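Local coordinates for putative Oleoyl-[acyl-carrier protein] thioesterase (Lactobacillus plantarum, PDB 2OWN) that probably releases fatty acids from acyl carrier protein by hydrolysing the thioester of oleoyl-ACP and related acyl-ACPs, using paired hot-dog domains, at residues Thr32-Ile37 against Ile70-Met75; Val65-Ile70 against Thr114-Met119; Thr83-Gly88 against Trp101-Asp106; Tyr97-Ile102 against Leu110-Ser115. All blocks are in the same frame, centred on the assembly; numbering follows the deposited sequence. Where two conformers were deposited one is given.

All four contacts belong to the N-terminal hot-dog domain. Contacts 3, 4 and 2 run side by side across one curved sheet, joining neighbouring strands in the order 81-91, 95-103, 109-121 and 61-72, while contact 1 lays helix 31-48 against the sheet at strand 61-72. Contact 4 is central: its centre lies about 8 Å from that of contact 3, 9 Å from contact 1 and 10 Å from contact 2, whereas contacts 2 and 3 are about 18 Å apart. Along the chain contact 1 closes before contacts 3 and 4 open, and contact 3 is nested within the loop closed by contact 2. Shared residues tie neighbouring contacts together, with Ile70 and Ile102 on the helix-facing side.

Contact 1 of 4, residues Thr32-Ile37 against Ile70-Met75; sequences TTLIDI and IDITRM
Leu34 projects from helix 32-37 toward strand 70-72 and the turn after it, and gives the largest share of the interface. Its CG is turned anti to the backbone N (chi1 -169°), which carries CD2 across to the sheet, 3.8 Å from Ile70 CG2; the Leu34 and Ile70 side chains pass each other from opposing directions. The same Leu34 methyl lies 4.0 Å from SE of Met75, a selenomethionine in this crystal, and 4.2 Å from Ile72 CD1. Met75 bends at both its second and third torsions, and its CE ends 3.9 Å from Leu34 CB; a pliable chain suits a turn residue reaching back to the helix. Ile35 starts off to the side, yet its CD1 swings in to 3.8 Å from Ile70 CD1. Ile70 therefore serves two helix residues, offering CG2 to Leu34 and CD1 to Ile35, a use of both isoleucine branches. No hydrogen bond crosses; the contact is wholly apolar, methyl groups and the selenium of Met75. Helix and strand run locally at 117°. In the hot-dog fold of this family a curled sheet wraps a long central helix. Ala111 and Ile113 of strand 109-121 extend the greasy floor beneath Leu34 and Ile35, Leu202 of strand 200-209 backs Ile72 and Met75, and Phe185 of helix 184-191 touches Ile35, while Asp36 O accepts a hydrogen bond from Tyr20 OH of the second subunit.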
loop_
_atom_site.group_PDB
_atom_site.type_symbol
_atom_site.label_atom_id
_atom_site.label_comp_id
_atom_site.label_asym_id
_atom_site.label_seq_id
_atom_site.Cartn_x
_atom_site.Cartn_y
_atom_site.Cartn_z
ATOM N N THR B 32 4.509 1.932 7.454
ATOM C CA THR B 32 4.193 0.706 6.686
ATOM C C THR B 32 5.215 0.593 5.537
ATOM O O THR B 32 5.889 -0.435 5.437
ATOM C CB THR B 32 2.749 0.707 6.169
ATOM O OG1 THR B 32 1.862 0.933 7.275
ATOM C CG2 THR B 32 2.397 -0.614 5.478
ATOM N N THR B 33 5.379 1.682 4.769
ATOM C CA THR B 33 6.375 1.754 3.664
ATOM C C THR B 33 7.824 1.565 4.138
ATOM O O THR B 33 8.577 0.864 3.471
ATOM C CB THR B 33 6.279 3.073 2.872
ATOM O OG1 THR B 33 5.031 3.078 2.191
ATOM C CG2 THR B 33 7.445 3.253 1.825
ATOM N N LEU B 34 8.178 2.189 5.275
ATOM C CA LEU B 34 9.540 2.113 5.859
ATOM C C LEU B 34 9.922 0.658 6.145
ATOM O O LEU B 34 10.998 0.223 5.721
ATOM C CB LEU B 34 9.681 2.959 7.131
ATOM C CG LEU B 34 11.104 3.160 7.670
ATOM C CD1 LEU B 34 11.910 4.004 6.693
ATOM C CD2 LEU B 34 11.078 3.822 9.028
ATOM N N ILE B 35 9.027 -0.079 6.818
ATOM C CA ILE B 35 9.234 -1.529 7.099
ATOM C C ILE B 35 9.175 -2.340 5.793
ATOM O O ILE B 35 9.985 -3.262 5.622
ATOM C CB ILE B 35 8.240 -2.082 8.169
ATOM C CG1 ILE B 35 8.458 -1.386 9.516
ATOM C CG2 ILE B 35 8.369 -3.594 8.355
ATOM C CD1 ILE B 35 9.843 -1.546 10.142
ATOM N N ASP B 36 8.225 -2.005 4.902
ATOM C CA ASP B 36 8.091 -2.666 3.571
ATOM C C ASP B 36 9.406 -2.691 2.759
ATOM O O ASP B 36 9.829 -3.764 2.296
ATOM C CB ASP B 36 6.980 -2.030 2.695
ATOM C CG ASP B 36 5.554 -2.471 3.036
ATOM O OD1 ASP B 36 5.310 -3.530 3.654
ATOM O OD2 ASP B 36 4.639 -1.732 2.589
ATOM N N ILE B 37 10.042 -1.521 2.640
ATOM C CA ILE B 37 11.319 -1.373 1.885
ATOM C C ILE B 37 12.528 -1.979 2.626
ATOM O O ILE B 37 13.457 -2.430 1.966
ATOM C CB ILE B 37 11.577 0.096 1.379
ATOM C CG1 ILE B 37 11.900 1.086 2.515
ATOM C CG2 ILE B 37 10.377 0.553 0.506
ATOM C CD1 ILE B 37 12.031 2.543 2.052
ATOM N N ILE B 70 13.355 1.519 15.806
ATOM C CA ILE B 70 13.543 2.406 14.635
ATOM C C ILE B 70 13.928 3.805 15.116
ATOM O O ILE B 70 13.203 4.362 15.931
ATOM C CB ILE B 70 12.245 2.498 13.778
ATOM C CG1 ILE B 70 11.647 1.107 13.469
ATOM C CG2 ILE B 70 12.496 3.294 12.476
ATOM C CD1 ILE B 70 10.339 1.152 12.724
ATOM N N ASP B 71 15.067 4.324 14.637
ATOM C CA ASP B 71 15.591 5.663 14.941
ATOM C C ASP B 71 15.359 6.449 13.655
ATOM O O ASP B 71 16.020 6.166 12.666
ATOM C CB ASP B 71 17.082 5.581 15.322
ATOM C CG ASP B 71 17.721 6.942 15.663
ATOM O OD1 ASP B 71 17.034 7.977 15.798
ATOM O OD2 ASP B 71 18.961 6.964 15.830
ATOM N N ILE B 72 14.443 7.425 13.679
ATOM C CA ILE B 72 14.084 8.234 12.497
ATOM C C ILE B 72 14.629 9.674 12.563
ATOM O O ILE B 72 14.238 10.431 13.448
ATOM C CB ILE B 72 12.529 8.253 12.283
ATOM C CG1 ILE B 72 11.977 6.819 12.159
ATOM C CG2 ILE B 72 12.143 9.077 11.037
ATOM C CD1 ILE B 72 10.495 6.728 12.036
ATOM N N THR B 73 15.535 10.018 11.630
ATOM C CA THR B 73 16.098 11.382 11.467
ATOM C C THR B 73 15.013 12.151 10.688
ATOM O O THR B 73 14.598 13.241 11.094
ATOM C CB THR B 73 17.461 11.378 10.754
ATOM O OG1 THR B 73 18.399 10.641 11.550
ATOM C CG2 THR B 73 17.991 12.796 10.543
ATOM N N ARG B 74 14.623 11.599 9.539
ATOM C CA ARG B 74 13.490 12.116 8.737
ATOM C C ARG B 74 12.965 10.998 7.840
ATOM O O ARG B 74 13.760 10.169 7.386
ATOM C CB ARG B 74 13.795 13.374 7.912
ATOM C CG ARG B 74 14.673 13.232 6.670
ATOM C CD ARG B 74 14.670 14.516 5.906
ATOM N NE ARG B 74 15.432 14.384 4.671
ATOM C CZ ARG B 74 14.988 13.899 3.504
ATOM N NH1 ARG B 74 13.745 13.414 3.347
ATOM N NH2 ARG B 74 15.837 13.868 2.467
HETATM N N MSE B 75 11.657 10.994 7.581
HETATM C CA MSE B 75 11.043 9.985 6.715
HETATM C C MSE B 75 11.335 10.319 5.255
HETATM O O MSE B 75 11.471 11.514 4.929
HETATM C CB MSE B 75 9.525 9.874 6.928
HETATM C CG MSE B 75 9.158 9.396 8.323
HETATM SE SE MSE B 75 9.753 7.562 8.639
HETATM C CE MSE B 75 8.340 6.586 7.750
#

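Contact 2 of 4, residues Val65-Ile70 against Thr114-Met119; sequences VTQYAI and TSIWVM. With SO4 (sulfate ion), chain O.
Val65 sits over one face of the Trp117 indole in a CH-pi contact, with Val65 CB 3.4 Å from the centroid of the six-membered ring. This is the tight end of an antiparallel pairing between strands 65-70 and 114-119. A classic beta bulge lies beside it: Thr66 and Gln67 both face Ile116, whose O accepts a good bond from Thr66 N (2.9 Å) and weak ones from Gln67 N and Thr66 OG1. Thr66 CG2 and Val118 CG2 are also pressed together, at 3.4 Å, tighter than usual for methyls. Beyond the bulge, Thr114 N donates to Ala69 O almost straight (2.9 Å, 175°), and alanine's lone methyl lets the hydroxyl come near, Ala69 CB to Thr114 OG1 being 3.2 Å.

The Gln67 side is looser. Its extended chain runs beside Ile116 from the same face and ends in an amide whose NE2 donates to sulfate O3 at 2.8 Å. The ion probably came from the crystallisation liquor. On the Val65 face, partly exposed Trp117 comes close to an unidentified ligand, so a pocket may lie there.

Ser115 OG, somewhat out of the indole plane, accepts from Trp117 NE1 at 3.2 Å in a bent bond (137°) and itself has Arg98 O as acceptor. The hydroxyl is thus used in both roles, which with Val65 over the face would limit turning of the ring.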
loop_
_atom_site.group_PDB
_atom_site.type_symbol
_atom_site.label_atom_id
_atom_site.label_comp_id
_atom_site.label_asym_id
_atom_site.label_seq_id
_atom_site.Cartn_x
_atom_site.Cartn_y
_atom_site.Cartn_z
ATOM N N VAL B 65 9.876 -12.130 12.842
ATOM C CA VAL B 65 10.396 -10.952 13.575
ATOM C C VAL B 65 9.575 -10.779 14.864
ATOM O O VAL B 65 8.336 -10.772 14.821
ATOM C CB VAL B 65 10.448 -9.608 12.745
ATOM C CG1 VAL B 65 9.080 -9.126 12.286
ATOM C CG2 VAL B 65 11.164 -8.505 13.540
ATOM N N THR B 66 10.289 -10.720 15.989
ATOM C CA THR B 66 9.726 -10.536 17.327
ATOM C C THR B 66 9.825 -9.082 17.804
ATOM O O THR B 66 8.929 -8.637 18.532
ATOM C CB THR B 66 10.410 -11.462 18.369
ATOM O OG1 THR B 66 11.818 -11.192 18.429
ATOM C CG2 THR B 66 10.194 -12.927 18.009
ATOM N N GLN B 67 10.892 -8.362 17.401
ATOM C CA GLN B 67 11.150 -6.978 17.809
ATOM C C GLN B 67 11.705 -6.041 16.724
ATOM O O GLN B 67 12.400 -6.505 15.820
ATOM C CB GLN B 67 12.212 -6.974 18.918
ATOM C CG GLN B 67 12.016 -7.974 20.071
ATOM C CD GLN B 67 13.019 -7.838 21.200
ATOM O OE1 GLN B 67 13.796 -6.883 21.274
ATOM N NE2 GLN B 67 12.996 -8.807 22.103
ATOM N N TYR B 68 11.380 -4.741 16.847
ATOM C CA TYR B 68 11.908 -3.632 16.013
ATOM C C TYR B 68 12.174 -2.391 16.893
ATOM O O TYR B 68 11.380 -2.094 17.782
ATOM C CB TYR B 68 11.001 -3.130 14.871
ATOM C CG TYR B 68 10.903 -3.961 13.628
ATOM C CD1 TYR B 68 12.015 -4.092 12.762
ATOM C CD2 TYR B 68 9.670 -4.493 13.204
ATOM C CE1 TYR B 68 11.927 -4.837 11.541
ATOM C CE2 TYR B 68 9.557 -5.237 11.983
ATOM C CZ TYR B 68 10.693 -5.403 11.158
ATOM O OH TYR B 68 10.599 -6.130 9.980
ATOM N N ALA B 69 13.297 -1.721 16.632
ATOM C CA ALA B 69 13.694 -0.441 17.253
ATOM C C ALA B 69 14.063 0.410 16.029
ATOM O O ALA B 69 14.961 0.018 15.291
ATOM C CB ALA B 69 14.858 -0.593 18.192
ATOM N N ILE B 70 13.355 1.519 15.806
ATOM C CA ILE B 70 13.543 2.406 14.635
ATOM C C ILE B 70 13.928 3.805 15.116
ATOM O O ILE B 70 13.203 4.362 15.931
ATOM C CB ILE B 70 12.245 2.498 13.778
ATOM C CG1 ILE B 70 11.647 1.107 13.469
ATOM C CG2 ILE B 70 12.496 3.294 12.476
ATOM C CD1 ILE B 70 10.339 1.152 12.724
ATOM N N THR B 114 16.909 -1.570 13.939
ATOM C CA THR B 114 17.512 -2.747 14.585
ATOM C C THR B 114 16.329 -3.699 14.817
ATOM O O THR B 114 15.185 -3.238 14.979
ATOM C CB THR B 114 18.287 -2.440 15.890
ATOM O OG1 THR B 114 17.415 -1.912 16.895
ATOM C CG2 THR B 114 19.416 -1.460 15.622
ATOM N N SER B 115 16.596 -5.004 14.815
ATOM C CA SER B 115 15.549 -6.024 15.001
ATOM C C SER B 115 16.034 -7.380 15.500
ATOM O O SER B 115 17.210 -7.699 15.360
ATOM C CB SER B 115 14.836 -6.241 13.664
ATOM O OG SER B 115 15.769 -6.648 12.683
ATOM N N ILE B 116 15.083 -8.153 16.044
ATOM C CA ILE B 116 15.286 -9.512 16.564
ATOM C C ILE B 116 14.327 -10.452 15.805
ATOM O O ILE B 116 13.144 -10.122 15.641
ATOM C CB ILE B 116 15.070 -9.604 18.100
ATOM C CG1 ILE B 116 16.014 -8.661 18.867
ATOM C CG2 ILE B 116 15.282 -11.044 18.612
ATOM C CD1 ILE B 116 17.505 -8.956 18.729
ATOM N N TRP B 117 14.858 -11.597 15.352
ATOM C CA TRP B 117 14.125 -12.632 14.607
ATOM C C TRP B 117 14.341 -14.019 15.236
ATOM O O TRP B 117 15.438 -14.299 15.729
ATOM C CB TRP B 117 14.611 -12.673 13.161
ATOM C CG TRP B 117 14.412 -11.422 12.358
ATOM C CD1 TRP B 117 15.172 -10.286 12.400
ATOM C CD2 TRP B 117 13.434 -11.211 11.331
ATOM N NE1 TRP B 117 14.700 -9.364 11.497
ATOM C CE2 TRP B 117 13.644 -9.899 10.817
ATOM C CE3 TRP B 117 12.384 -11.995 10.799
ATOM C CZ2 TRP B 117 12.838 -9.337 9.790
ATOM C CZ3 TRP B 117 11.572 -11.444 9.759
ATOM C CH2 TRP B 117 11.813 -10.118 9.272
ATOM N N VAL B 118 13.310 -14.870 15.176
ATOM C CA VAL B 118 13.321 -16.260 15.704
ATOM C C VAL B 118 12.788 -17.258 14.653
ATOM O O VAL B 118 11.950 -16.876 13.820
ATOM C CB VAL B 118 12.502 -16.385 17.018
ATOM C CG1 VAL B 118 13.132 -15.541 18.112
ATOM C CG2 VAL B 118 11.031 -15.996 16.819
HETATM N N MSE B 119 13.274 -18.511 14.696
HETATM C CA MSE B 119 12.821 -19.559 13.761
HETATM C C MSE B 119 11.645 -20.326 14.369
HETATM O O MSE B 119 11.812 -20.986 15.404
HETATM C CB MSE B 119 13.922 -20.532 13.353
HETATM C CG MSE B 119 15.148 -19.866 12.766
HETATM SE SE MSE B 119 16.079 -21.035 11.520
HETATM C CE MSE B 119 14.831 -20.820 10.047
HETATM S S SO4 O . 13.068 -8.418 25.682
HETATM O O1 SO4 O . 13.268 -6.987 25.819
HETATM O O2 SO4 O . 11.686 -8.661 25.278
HETATM O O3 SO4 O . 13.988 -8.924 24.668
HETATM O O4 SO4 O . 13.348 -9.095 26.943
#

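Contact 3 of 4, residues Thr83-Gly88 against Trp101-Asp106; sequences TIAVRG and WIRDAD
Ile84 and Ile102 run in step from one face of the beta hairpin that strands 81-91 and 95-103 make in the hot-dog sheet. Ile102 turns at its second torsion (chi2 -60°), bringing CD1 to 3.4 Å from Ile84 CG2, a tight fit for two methyls. They are a non-hydrogen-bonded pair, framed by two hydrogen-bonded ones: Thr83 N to Arg103 O and Arg103 N to Thr83 O, then Ala85 N to Trp101 O and Trp101 N to Ala85 O, all 2.8 Å. On the opposite face the indole turns its edge to Ala85, with Trp101 CE3 4.2 Å from Ala85 CB. In one of its two conformers the extended Arg103 chain reaches over, its guanidinium edge putting NH1 3.3 Å from Ala85 CB, with Trp101 CB over one guanidinium face. The small methyl leaves room for both. Arg87 borders the ring: its CB is in plane at the edge, and a bend at the third torsion brings NH2 to 3.7 Å from Trp101 CH2. Guanidinium and indole planes are 85° apart.

Further out, Arg87 NE has a weak hydrogen bond to Ser89 OG and its NH2 a long, weak ion pair with Glu99. Ile37 and Ala41 of helix 31-48 touch Ile84, and Leu34 touches Ile102, so isoleucine suits this core side. At the turn a water donates to Asp104 O at 2.7 Å and also bonds Thr83 OG1 at 3.2 Å.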
loop_
_atom_site.group_PDB
_atom_site.type_symbol
_atom_site.label_atom_id
_atom_site.label_comp_id
_atom_site.label_asym_id
_atom_site.label_seq_id
_atom_site.Cartn_x
_atom_site.Cartn_y
_atom_site.Cartn_z
ATOM N N THR B 83 18.423 4.804 -0.567
ATOM C CA THR B 83 19.295 3.635 -0.568
ATOM C C THR B 83 18.964 2.859 0.718
ATOM O O THR B 83 19.035 3.448 1.811
ATOM C CB THR B 83 20.771 4.056 -0.642
ATOM O OG1 THR B 83 20.988 4.734 -1.886
ATOM C CG2 THR B 83 21.713 2.859 -0.564
ATOM N N ILE B 84 18.558 1.587 0.577
ATOM C CA ILE B 84 18.228 0.702 1.716
ATOM C C ILE B 84 19.379 -0.303 1.853
ATOM O O ILE B 84 19.499 -1.205 1.014
ATOM C CB ILE B 84 16.864 -0.079 1.604
ATOM C CG1 ILE B 84 15.671 0.832 1.280
ATOM C CG2 ILE B 84 16.592 -0.874 2.903
ATOM C CD1 ILE B 84 15.536 1.231 -0.156
ATOM N N ALA B 85 20.223 -0.109 2.873
ATOM C CA ALA B 85 21.356 -0.997 3.194
ATOM C C ALA B 85 20.878 -1.939 4.304
ATOM O O ALA B 85 20.155 -1.495 5.205
ATOM C CB ALA B 85 22.566 -0.210 3.641
ATOM N N VAL B 86 21.266 -3.219 4.228
ATOM C CA VAL B 86 20.876 -4.263 5.208
ATOM C C VAL B 86 22.062 -5.194 5.562
ATOM O O VAL B 86 22.957 -5.388 4.740
ATOM C CB VAL B 86 19.647 -5.069 4.670
ATOM C CG1 VAL B 86 20.000 -5.877 3.408
ATOM C CG2 VAL B 86 19.072 -5.974 5.750
ATOM N N ARG B 87 22.045 -5.742 6.786
ATOM C CA ARG B 87 23.090 -6.644 7.296
ATOM C C ARG B 87 22.571 -7.603 8.376
ATOM O O ARG B 87 21.953 -7.151 9.345
ATOM C CB ARG B 87 24.261 -5.799 7.839
ATOM C CG ARG B 87 25.471 -6.579 8.399
ATOM C CD ARG B 87 26.678 -5.674 8.667
ATOM N NE ARG B 87 26.490 -4.728 9.778
ATOM C CZ ARG B 87 27.354 -3.775 10.172
ATOM N NH1 ARG B 87 28.523 -3.559 9.545
ATOM N NH2 ARG B 87 27.034 -2.993 11.217
ATOM N N GLY B 88 22.834 -8.909 8.202
ATOM C CA GLY B 88 22.495 -9.971 9.167
ATOM C C GLY B 88 23.763 -9.922 10.010
ATOM O O GLY B 88 24.703 -10.672 9.771
ATOM N N TRP B 101 19.624 0.302 7.255
ATOM C CA TRP B 101 19.911 1.745 7.131
ATOM C C TRP B 101 19.221 2.285 5.886
ATOM O O TRP B 101 19.457 1.753 4.799
ATOM C CB TRP B 101 21.399 2.029 6.992
ATOM C CG TRP B 101 22.207 1.627 8.134
ATOM C CD1 TRP B 101 22.647 2.424 9.147
ATOM C CD2 TRP B 101 22.702 0.317 8.400
ATOM N NE1 TRP B 101 23.387 1.691 10.039
ATOM C CE2 TRP B 101 23.440 0.391 9.614
ATOM C CE3 TRP B 101 22.590 -0.927 7.737
ATOM C CZ2 TRP B 101 24.071 -0.740 10.191
ATOM C CZ3 TRP B 101 23.229 -2.072 8.305
ATOM C CH2 TRP B 101 23.957 -1.959 9.527
ATOM N N ILE B 102 18.353 3.284 6.056
ATOM C CA ILE B 102 17.657 3.963 4.951
ATOM C C ILE B 102 18.423 5.290 4.862
ATOM O O ILE B 102 18.445 6.038 5.862
ATOM C CB ILE B 102 16.156 4.191 5.213
ATOM C CG1 ILE B 102 15.430 2.896 5.625
ATOM C CG2 ILE B 102 15.490 4.799 3.993
ATOM C CD1 ILE B 102 15.480 1.789 4.642
ATOM N N ARG B 103 19.051 5.543 3.697
ATOM C CA ARG B 103 19.855 6.748 3.424
ATOM C C ARG B 103 19.355 7.498 2.191
ATOM O O ARG B 103 18.732 6.891 1.302
ATOM C CB ARG B 103 21.325 6.364 3.207
ATOM C CG ARG B 103 22.004 5.661 4.386
ATOM C CD ARG B 103 23.484 5.417 4.085
ATOM N NE ARG B 103 24.232 4.848 5.220
ATOM C CZ ARG B 103 24.514 3.552 5.463
ATOM N NH1 ARG B 103 24.143 2.549 4.641
ATOM N NH2 ARG B 103 25.215 3.245 6.568
ATOM N N ASP B 104 19.645 8.811 2.134
ATOM C CA ASP B 104 19.240 9.672 0.983
ATOM C C ASP B 104 20.250 9.545 -0.176
ATOM O O ASP B 104 21.264 8.842 -0.036
ATOM C CB ASP B 104 18.966 11.154 1.403
ATOM C CG ASP B 104 20.212 11.961 1.842
ATOM O OD1 ASP B 104 21.390 11.549 1.704
ATOM O OD2 ASP B 104 19.971 13.083 2.341
ATOM N N ALA B 105 19.964 10.234 -1.292
ATOM C CA ALA B 105 20.838 10.268 -2.501
ATOM C C ALA B 105 22.285 10.750 -2.242
ATOM O O ALA B 105 23.221 10.262 -2.893
ATOM C CB ALA B 105 20.183 11.101 -3.628
ATOM N N ASP B 106 22.445 11.678 -1.288
ATOM C CA ASP B 106 23.760 12.223 -0.865
ATOM C C ASP B 106 24.484 11.382 0.231
ATOM O O ASP B 106 25.582 11.771 0.645
ATOM C CB ASP B 106 23.601 13.690 -0.389
ATOM C CG ASP B 106 23.021 14.619 -1.468
ATOM O OD1 ASP B 106 23.319 14.449 -2.673
ATOM O OD2 ASP B 106 22.286 15.558 -1.094
HETATM O O HOH W 1 23.012 7.159 -1.223
#

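Contact 4 of 4, residues Tyr97-Ile102 against Leu110-Ser115; sequences YREFWI and LAYITS
A second antiparallel hairpin, strands 95-103 and 109-121, carries this contact, and it opens at a classic beta bulge where Leu110 and Ala111 both face Ile102. Ile102 O is gripped twice, by Leu110 N at 2.9 Å and Ala111 N at 3.0 Å, the former lying in the carbonyl plane. Further on, Phe100 N donates to Ile113 O and Ile113 N returns a bond to Phe100 O.

One face of the sheet bears polar and aromatic groups. Tyr112 OH donates to Glu99 OE2 in a short bond of 2.6 Å, meeting the oxygen on its anti side; the oxygen sits at the edge of the phenol, near its plane, although carboxylate and ring planes are 73° apart. Glu99 OE1 has its own bond, with Ser89 OG, so the carboxylate is held at both oxygens. With CG anti to the backbone N (chi1 169°), Tyr112 rises next to Trp101 and puts CD1 over the indole face, 3.3 Å from Trp101 NE1; the ring planes meet obliquely at 36°. Beyond them Tyr97 OH touches Thr114 CG2 at 3.4 Å.

The opposite face is mainly apolar. Phe100 CD1 lies 3.7 Å from Ile113 CG2, and the phenyl edge also meets Ile113 O. Compact Ser115 fits beside this ring and donates from OG to Arg98 O at 2.7 Å. Ala38 and Ser42 of helix 31-48 cover Phe100, Tyr68 and Ile70 of strand 61-72 flank Ile113, and strand 81-91 continues the sheet beyond strand 95-103.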
loop_
_atom_site.group_PDB
_atom_site.type_symbol
_atom_site.label_atom_id
_atom_site.label_comp_id
_atom_site.label_asym_id
_atom_site.label_seq_id
_atom_site.Cartn_x
_atom_site.Cartn_y
_atom_site.Cartn_z
ATOM N N TYR B 97 20.074 -11.129 15.144
ATOM C CA TYR B 97 20.133 -9.650 15.172
ATOM C C TYR B 97 20.355 -9.105 13.748
ATOM O O TYR B 97 21.416 -9.352 13.171
ATOM C CB TYR B 97 21.234 -9.194 16.143
ATOM C CG TYR B 97 21.417 -7.693 16.267
ATOM C CD1 TYR B 97 20.396 -6.886 16.827
ATOM C CD2 TYR B 97 22.631 -7.065 15.880
ATOM C CE1 TYR B 97 20.561 -5.468 16.964
ATOM C CE2 TYR B 97 22.813 -5.649 16.017
ATOM C CZ TYR B 97 21.770 -4.861 16.558
ATOM O OH TYR B 97 21.946 -3.507 16.688
ATOM N N ARG B 98 19.364 -8.368 13.213
ATOM C CA ARG B 98 19.400 -7.783 11.857
ATOM C C ARG B 98 19.251 -6.254 11.882
ATOM O O ARG B 98 18.299 -5.733 12.485
ATOM C CB ARG B 98 18.318 -8.439 11.005
ATOM C CG ARG B 98 18.204 -7.950 9.543
ATOM C CD ARG B 98 17.341 -8.889 8.698
ATOM N NE ARG B 98 18.116 -10.086 8.350
ATOM C CZ ARG B 98 18.832 -10.287 7.233
ATOM N NH1 ARG B 98 18.898 -9.392 6.232
ATOM N NH2 ARG B 98 19.494 -11.441 7.103
ATOM N N GLU B 99 20.181 -5.568 11.201
ATOM C CA GLU B 99 20.233 -4.105 11.083
ATOM C C GLU B 99 19.881 -3.628 9.665
ATOM O O GLU B 99 20.177 -4.331 8.685
ATOM C CB GLU B 99 21.615 -3.592 11.456
ATOM C CG GLU B 99 21.937 -3.712 12.931
ATOM C CD GLU B 99 23.335 -3.256 13.214
ATOM O OE1 GLU B 99 24.281 -4.061 13.095
ATOM O OE2 GLU B 99 23.499 -2.104 13.640
ATOM N N PHE B 100 19.269 -2.436 9.583
ATOM C CA PHE B 100 18.877 -1.786 8.308
ATOM C C PHE B 100 19.189 -0.284 8.376
ATOM O O PHE B 100 18.994 0.322 9.437
ATOM C CB PHE B 100 17.375 -1.875 7.987
ATOM C CG PHE B 100 16.747 -3.232 8.165
ATOM C CD1 PHE B 100 16.440 -3.704 9.461
ATOM C CD2 PHE B 100 16.320 -3.992 7.054
ATOM C CE1 PHE B 100 15.811 -4.958 9.659
ATOM C CE2 PHE B 100 15.674 -5.258 7.245
ATOM C CZ PHE B 100 15.420 -5.736 8.552
ATOM N N TRP B 101 19.624 0.302 7.255
ATOM C CA TRP B 101 19.911 1.745 7.131
ATOM C C TRP B 101 19.221 2.285 5.886
ATOM O O TRP B 101 19.457 1.753 4.799
ATOM C CB TRP B 101 21.399 2.029 6.992
ATOM C CG TRP B 101 22.207 1.627 8.134
ATOM C CD1 TRP B 101 22.647 2.424 9.147
ATOM C CD2 TRP B 101 22.702 0.317 8.400
ATOM N NE1 TRP B 101 23.387 1.691 10.039
ATOM C CE2 TRP B 101 23.440 0.391 9.614
ATOM C CE3 TRP B 101 22.590 -0.927 7.737
ATOM C CZ2 TRP B 101 24.071 -0.740 10.191
ATOM C CZ3 TRP B 101 23.229 -2.072 8.305
ATOM C CH2 TRP B 101 23.957 -1.959 9.527
ATOM N N ILE B 102 18.353 3.284 6.056
ATOM C CA ILE B 102 17.657 3.963 4.951
ATOM C C ILE B 102 18.423 5.290 4.862
ATOM O O ILE B 102 18.445 6.038 5.862
ATOM C CB ILE B 102 16.156 4.191 5.213
ATOM C CG1 ILE B 102 15.430 2.896 5.625
ATOM C CG2 ILE B 102 15.490 4.799 3.993
ATOM C CD1 ILE B 102 15.480 1.789 4.642
ATOM N N LEU B 110 18.590 8.691 6.958
ATOM C CA LEU B 110 17.177 9.049 7.109
ATOM C C LEU B 110 16.570 8.234 8.257
ATOM O O LEU B 110 15.848 8.790 9.101
ATOM C CB LEU B 110 16.410 8.811 5.796
ATOM C CG LEU B 110 16.852 9.612 4.571
ATOM C CD1 LEU B 110 15.940 9.282 3.399
ATOM C CD2 LEU B 110 16.842 11.116 4.814
ATOM N N ALA B 111 16.821 6.915 8.251
ATOM C CA ALA B 111 16.356 5.992 9.301
ATOM C C ALA B 111 17.342 4.840 9.556
ATOM O O ALA B 111 18.098 4.455 8.658
ATOM C CB ALA B 111 14.964 5.453 8.985
ATOM N N TYR B 112 17.342 4.353 10.802
ATOM C CA TYR B 112 18.181 3.235 11.284
ATOM C C TYR B 112 17.266 2.288 12.063
ATOM O O TYR B 112 16.651 2.713 13.053
ATOM C CB TYR B 112 19.346 3.757 12.125
ATOM C CG TYR B 112 20.126 2.699 12.880
ATOM C CD1 TYR B 112 20.849 1.703 12.187
ATOM C CD2 TYR B 112 20.183 2.706 14.299
ATOM C CE1 TYR B 112 21.597 0.710 12.892
ATOM C CE2 TYR B 112 20.936 1.717 15.017
ATOM C CZ TYR B 112 21.635 0.733 14.300
ATOM O OH TYR B 112 22.352 -0.218 14.973
ATOM N N ILE B 113 17.182 1.036 11.595
ATOM C CA ILE B 113 16.341 -0.004 12.173
ATOM C C ILE B 113 17.187 -1.162 12.695
ATOM O O ILE B 113 18.109 -1.608 12.002
ATOM C CB ILE B 113 15.319 -0.571 11.142
ATOM C CG1 ILE B 113 14.476 0.553 10.502
ATOM C CG2 ILE B 113 14.410 -1.639 11.785
ATOM C CD1 ILE B 113 13.462 0.071 9.457
ATOM N N THR B 114 16.909 -1.570 13.939
ATOM C CA THR B 114 17.512 -2.747 14.585
ATOM C C THR B 114 16.329 -3.699 14.817
ATOM O O THR B 114 15.185 -3.238 14.979
ATOM C CB THR B 114 18.287 -2.440 15.890
ATOM O OG1 THR B 114 17.415 -1.912 16.895
ATOM C CG2 THR B 114 19.416 -1.460 15.622
ATOM N N SER B 115 16.596 -5.004 14.815
ATOM C CA SER B 115 15.549 -6.024 15.001
ATOM C C SER B 115 16.034 -7.380 15.500
ATOM O O SER B 115 17.210 -7.699 15.360
ATOM C CB SER B 115 14.836 -6.241 13.664
ATOM O OG SER B 115 15.769 -6.648 12.683
#